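Long-range contact in CT398 (Chlamydia trachomatis, PDB 4ILO), which is of unknown function but combines a long coiled-coil hairpin with a C4-type zinc ribbon and possibly binds DNA or RNA: residues S10-M21 with L163-T174. Sequence-based numbering, arbitrary orientation.
Sequences SILAIQELDIKM and LLSQRTQLKETT
The guanidinium of Arg-167 meets the carboxylate of Asp-18, and the two planes stand 59° apart. Leu-164 CD1, from the same helix as the arginine, covers the middle of one guanidinium face at 3.8 Å. Asp-18 OD1 approaches the group obliquely. It receives a weak, bent hydrogen bond from Arg-167 NH1 at 3.3 Å, as part of a salt bridge. The other oxygen, OD2, bonds to the hydroxyl of Tyr-182, so Asp-18 links helix 2-86 to helix 176-189 as well as to Arg-167. Arg-167 has CG anti to its backbone N (chi1 177°) and bends at chi3, which carries the guanidinium across to Asp-18.

The axes of 10-21 and 163-171 come within 9.7 Å and run antiparallel, 161° between their directions, near the open end of the coiled-coil hairpin. Packing is knobs-into-holes: Leu-17 sits among Leu-163, Gln-166, Arg-167 and Leu-170, while Arg-167 fills the hole of Ile-14, Leu-17, Asp-18 and Met-21. Leu-17 CD2 touches Leu-163 CD2 at 3.5 Å. Ile-14 and Leu-170 lie alongside, pointing opposite ways, with Ile-14 CG1 3.7 Å from Leu-170 CB. Beyond the helical part, Thr-174 OG1 shares a hydrogen bond of 3.0 Å with Ser-10 OG. Ile-14 CD1 packs against the same threonine oxygen at 3.6 Å.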
loop_
_atom_site.group_PDB
_atom_site.type_symbol
_atom_site.label_atom_id
_atom_site.label_comp_id
_atom_site.label_asym_id
_atom_site.label_seq_id
_atom_site.Cartn_x
_atom_site.Cartn_y
_atom_site.Cartn_z
ATOM N N SER A 10 25.026 -33.544 3.423
ATOM C CA SER A 10 25.031 -32.527 2.378
ATOM C C SER A 10 23.666 -31.840 2.229
ATOM O O SER A 10 23.603 -30.622 2.104
ATOM C CB SER A 10 25.458 -33.133 1.053
ATOM O OG SER A 10 25.480 -32.152 0.042
ATOM N N ILE A 11 22.580 -32.615 2.178
ATOM C CA ILE A 11 21.240 -32.043 2.100
ATOM C C ILE A 11 20.895 -31.312 3.387
ATOM O O ILE A 11 20.179 -30.312 3.363
ATOM C CB ILE A 11 20.202 -33.137 1.805
ATOM C CG1 ILE A 11 18.973 -32.544 1.125
ATOM C CG2 ILE A 11 19.784 -33.828 3.105
ATOM C CD1 ILE A 11 19.218 -31.962 -0.227
ATOM N N LEU A 12 21.373 -31.796 4.529
ATOM C CA LEU A 12 21.132 -31.064 5.760
ATOM C C LEU A 12 21.707 -29.657 5.667
ATOM O O LEU A 12 21.053 -28.686 6.071
ATOM C CB LEU A 12 21.664 -31.847 6.967
ATOM C CG LEU A 12 20.704 -32.997 7.358
ATOM C CD1 LEU A 12 21.291 -33.963 8.374
ATOM C CD2 LEU A 12 19.356 -32.444 7.895
ATOM N N ALA A 13 22.895 -29.514 5.085
ATOM C CA ALA A 13 23.513 -28.192 5.021
ATOM C C ALA A 13 22.830 -27.311 3.990
ATOM O O ALA A 13 22.729 -26.088 4.185
ATOM C CB ALA A 13 25.009 -28.305 4.706
ATOM N N ILE A 14 22.365 -27.900 2.885
ATOM C CA ILE A 14 21.550 -27.140 1.941
ATOM C C ILE A 14 20.252 -26.704 2.599
ATOM O O ILE A 14 19.751 -25.594 2.363
ATOM C CB ILE A 14 21.292 -27.989 0.691
ATOM C CG1 ILE A 14 22.610 -28.146 -0.076
ATOM C CG2 ILE A 14 20.183 -27.398 -0.140
ATOM C CD1 ILE A 14 22.606 -29.243 -1.031
ATOM N N GLN A 15 19.685 -27.579 3.427
ATOM C CA GLN A 15 18.425 -27.277 4.080
ATOM C C GLN A 15 18.559 -26.059 4.992
ATOM O O GLN A 15 17.627 -25.252 5.096
ATOM C CB GLN A 15 17.939 -28.491 4.851
ATOM C CG GLN A 15 16.590 -28.336 5.406
ATOM C CD GLN A 15 16.106 -29.573 6.083
ATOM O OE1 GLN A 15 15.082 -30.130 5.711
ATOM N NE2 GLN A 15 16.856 -30.029 7.086
ATOM N N GLU A 16 19.710 -25.893 5.650
ATOM C CA GLU A 16 19.875 -24.713 6.507
ATOM C C GLU A 16 19.913 -23.426 5.681
ATOM O O GLU A 16 19.362 -22.386 6.102
ATOM C CB GLU A 16 21.118 -24.858 7.389
ATOM C CG GLU A 16 20.975 -25.954 8.442
ATOM C CD GLU A 16 19.668 -25.816 9.250
ATOM O OE1 GLU A 16 19.460 -24.767 9.912
ATOM O OE2 GLU A 16 18.846 -26.767 9.219
ATOM N N LEU A 17 20.515 -23.480 4.487
ATOM C CA LEU A 17 20.492 -22.323 3.601
ATOM C C LEU A 17 19.071 -22.025 3.139
ATOM O O LEU A 17 18.616 -20.873 3.201
ATOM C CB LEU A 17 21.425 -22.547 2.414
ATOM C CG LEU A 17 22.884 -22.783 2.804
ATOM C CD1 LEU A 17 23.739 -23.152 1.575
ATOM C CD2 LEU A 17 23.468 -21.579 3.559
ATOM N N ASP A 18 18.341 -23.060 2.719
ATOM C CA ASP A 18 16.969 -22.851 2.277
ATOM C C ASP A 18 16.083 -22.255 3.381
ATOM O O ASP A 18 15.230 -21.396 3.101
ATOM C CB ASP A 18 16.402 -24.136 1.693
ATOM C CG ASP A 18 16.960 -24.422 0.307
ATOM O OD1 ASP A 18 17.200 -23.430 -0.408
ATOM O OD2 ASP A 18 17.171 -25.609 -0.067
ATOM N N ILE A 19 16.256 -22.687 4.635
ATOM C CA ILE A 19 15.421 -22.142 5.707
ATOM C C ILE A 19 15.665 -20.642 5.860
ATOM O O ILE A 19 14.720 -19.834 5.936
ATOM C CB ILE A 19 15.673 -22.892 7.028
ATOM C CG1 ILE A 19 15.218 -24.354 6.917
ATOM C CG2 ILE A 19 14.958 -22.139 8.216
ATOM C CD1 ILE A 19 13.790 -24.560 6.557
ATOM N N LYS A 20 16.939 -20.250 5.918
ATOM C CA LYS A 20 17.276 -18.831 5.993
ATOM C C LYS A 20 16.670 -18.070 4.825
ATOM O O LYS A 20 16.065 -17.005 5.010
ATOM C CB LYS A 20 18.790 -18.654 6.006
ATOM C CG LYS A 20 19.458 -19.169 7.258
ATOM C CD LYS A 20 20.893 -18.690 7.318
ATOM C CE LYS A 20 21.781 -19.632 8.105
ATOM N NZ LYS A 20 23.217 -19.248 7.940
ATOM N N MET A 21 16.811 -18.614 3.607
ATOM C CA MET A 21 16.311 -17.911 2.435
ATOM C C MET A 21 14.803 -17.747 2.500
ATOM O O MET A 21 14.281 -16.724 2.062
ATOM C CB MET A 21 16.732 -18.616 1.145
ATOM C CG MET A 21 18.137 -18.189 0.679
ATOM S SD MET A 21 18.505 -18.507 -1.067
ATOM C CE MET A 21 17.848 -20.162 -1.301
ATOM N N LEU A 163 23.649 -16.488 0.012
ATOM C CA LEU A 163 23.151 -17.815 0.358
ATOM C C LEU A 163 22.785 -18.609 -0.885
ATOM O O LEU A 163 22.858 -19.846 -0.870
ATOM C CB LEU A 163 21.951 -17.715 1.295
ATOM C CG LEU A 163 22.228 -17.109 2.674
ATOM C CD1 LEU A 163 20.934 -16.704 3.378
ATOM C CD2 LEU A 163 23.026 -18.072 3.528
ATOM N N LEU A 164 22.396 -17.923 -1.967
ATOM C CA LEU A 164 22.149 -18.613 -3.230
ATOM C C LEU A 164 23.432 -19.240 -3.777
ATOM O O LEU A 164 23.465 -20.431 -4.119
ATOM C CB LEU A 164 21.561 -17.638 -4.239
ATOM C CG LEU A 164 20.675 -18.228 -5.331
ATOM C CD1 LEU A 164 19.890 -19.437 -4.841
ATOM C CD2 LEU A 164 19.726 -17.152 -5.783
ATOM N N SER A 165 24.508 -18.451 -3.859
ATOM C CA SER A 165 25.753 -18.965 -4.412
ATOM C C SER A 165 26.298 -20.102 -3.559
ATOM O O SER A 165 26.872 -21.062 -4.087
ATOM C CB SER A 165 26.781 -17.839 -4.519
ATOM O OG SER A 165 27.364 -17.555 -3.258
ATOM N N GLN A 166 26.151 -20.000 -2.236
ATOM C CA GLN A 166 26.524 -21.105 -1.362
ATOM C C GLN A 166 25.679 -22.334 -1.658
ATOM O O GLN A 166 26.205 -23.454 -1.742
ATOM C CB GLN A 166 26.347 -20.707 0.099
ATOM C CG GLN A 166 27.336 -19.692 0.610
ATOM C CD GLN A 166 26.903 -19.129 1.949
ATOM O OE1 GLN A 166 26.660 -19.878 2.908
ATOM N NE2 GLN A 166 26.773 -17.809 2.017
ATOM N N ARG A 167 24.360 -22.146 -1.806
ATOM C CA ARG A 167 23.489 -23.276 -2.112
ATOM C C ARG A 167 23.943 -23.963 -3.388
ATOM O O ARG A 167 23.948 -25.196 -3.475
ATOM C CB ARG A 167 22.025 -22.835 -2.238
ATOM C CG ARG A 167 21.085 -23.968 -2.634
ATOM C CD ARG A 167 19.604 -23.588 -2.657
ATOM N NE ARG A 167 19.093 -23.480 -4.025
ATOM C CZ ARG A 167 18.005 -22.783 -4.390
ATOM N NH1 ARG A 167 17.268 -22.125 -3.492
ATOM N NH2 ARG A 167 17.642 -22.741 -5.672
ATOM N N THR A 168 24.364 -23.173 -4.375
ATOM C CA THR A 168 24.748 -23.730 -5.664
ATOM C C THR A 168 26.060 -24.505 -5.591
ATOM O O THR A 168 26.214 -25.500 -6.304
ATOM C CB THR A 168 24.826 -22.600 -6.680
ATOM O OG1 THR A 168 23.560 -21.937 -6.720
ATOM C CG2 THR A 168 25.167 -23.146 -8.065
ATOM N N GLN A 169 27.015 -24.071 -4.752
ATOM C CA GLN A 169 28.274 -24.804 -4.600
ATOM C C GLN A 169 28.092 -26.121 -3.854
ATOM O O GLN A 169 28.962 -26.993 -3.945
ATOM C CB GLN A 169 29.345 -23.954 -3.887
ATOM C CG GLN A 169 30.071 -22.906 -4.768
ATOM C CD GLN A 169 30.835 -23.511 -5.950
ATOM O OE1 GLN A 169 31.124 -24.707 -5.970
ATOM N NE2 GLN A 169 31.155 -22.679 -6.944
ATOM N N LEU A 170 26.994 -26.281 -3.114
ATOM C CA LEU A 170 26.740 -27.527 -2.403
ATOM C C LEU A 170 25.890 -28.490 -3.220
ATOM O O LEU A 170 26.095 -29.716 -3.141
ATOM C CB LEU A 170 26.032 -27.232 -1.082
ATOM C CG LEU A 170 26.810 -26.352 -0.113
ATOM C CD1 LEU A 170 26.053 -26.306 1.190
ATOM C CD2 LEU A 170 28.227 -26.886 0.095
ATOM N N LYS A 171 24.933 -27.942 -3.987
ATOM C CA LYS A 171 24.129 -28.745 -4.904
ATOM C C LYS A 171 25.001 -29.524 -5.877
ATOM O O LYS A 171 24.610 -30.601 -6.343
ATOM C CB LYS A 171 23.188 -27.854 -5.717
ATOM C CG LYS A 171 21.808 -27.592 -5.094
ATOM C CD LYS A 171 20.910 -26.746 -6.021
ATOM C CE LYS A 171 20.748 -27.432 -7.380
ATOM N NZ LYS A 171 19.563 -26.941 -8.130
ATOM N N GLU A 172 26.183 -29.001 -6.204
ATOM C CA GLU A 172 27.039 -29.701 -7.158
ATOM C C GLU A 172 27.420 -31.084 -6.640
ATOM O O GLU A 172 27.256 -32.081 -7.354
ATOM C CB GLU A 172 28.242 -28.828 -7.553
ATOM C CG GLU A 172 27.753 -27.535 -8.272
ATOM C CD GLU A 172 28.835 -26.574 -8.770
ATOM O OE1 GLU A 172 30.038 -26.799 -8.518
ATOM O OE2 GLU A 172 28.454 -25.569 -9.422
ATOM N N THR A 173 27.846 -31.180 -5.372
ATOM C CA THR A 173 28.314 -32.436 -4.775
ATOM C C THR A 173 27.221 -33.216 -4.012
ATOM O O THR A 173 27.555 -34.131 -3.237
ATOM C CB THR A 173 29.504 -32.169 -3.841
ATOM O OG1 THR A 173 29.272 -30.958 -3.103
ATOM C CG2 THR A 173 30.809 -32.035 -4.630
ATOM N N THR A 174 25.940 -32.882 -4.213
ATOM C CA THR A 174 24.830 -33.465 -3.457
ATOM C C THR A 174 24.121 -34.528 -4.300
ATOM O O THR A 174 23.999 -34.383 -5.527
ATOM C CB THR A 174 23.836 -32.361 -3.018
ATOM O OG1 THR A 174 23.160 -32.749 -1.808
ATOM C CG2 THR A 174 22.793 -32.054 -4.117
#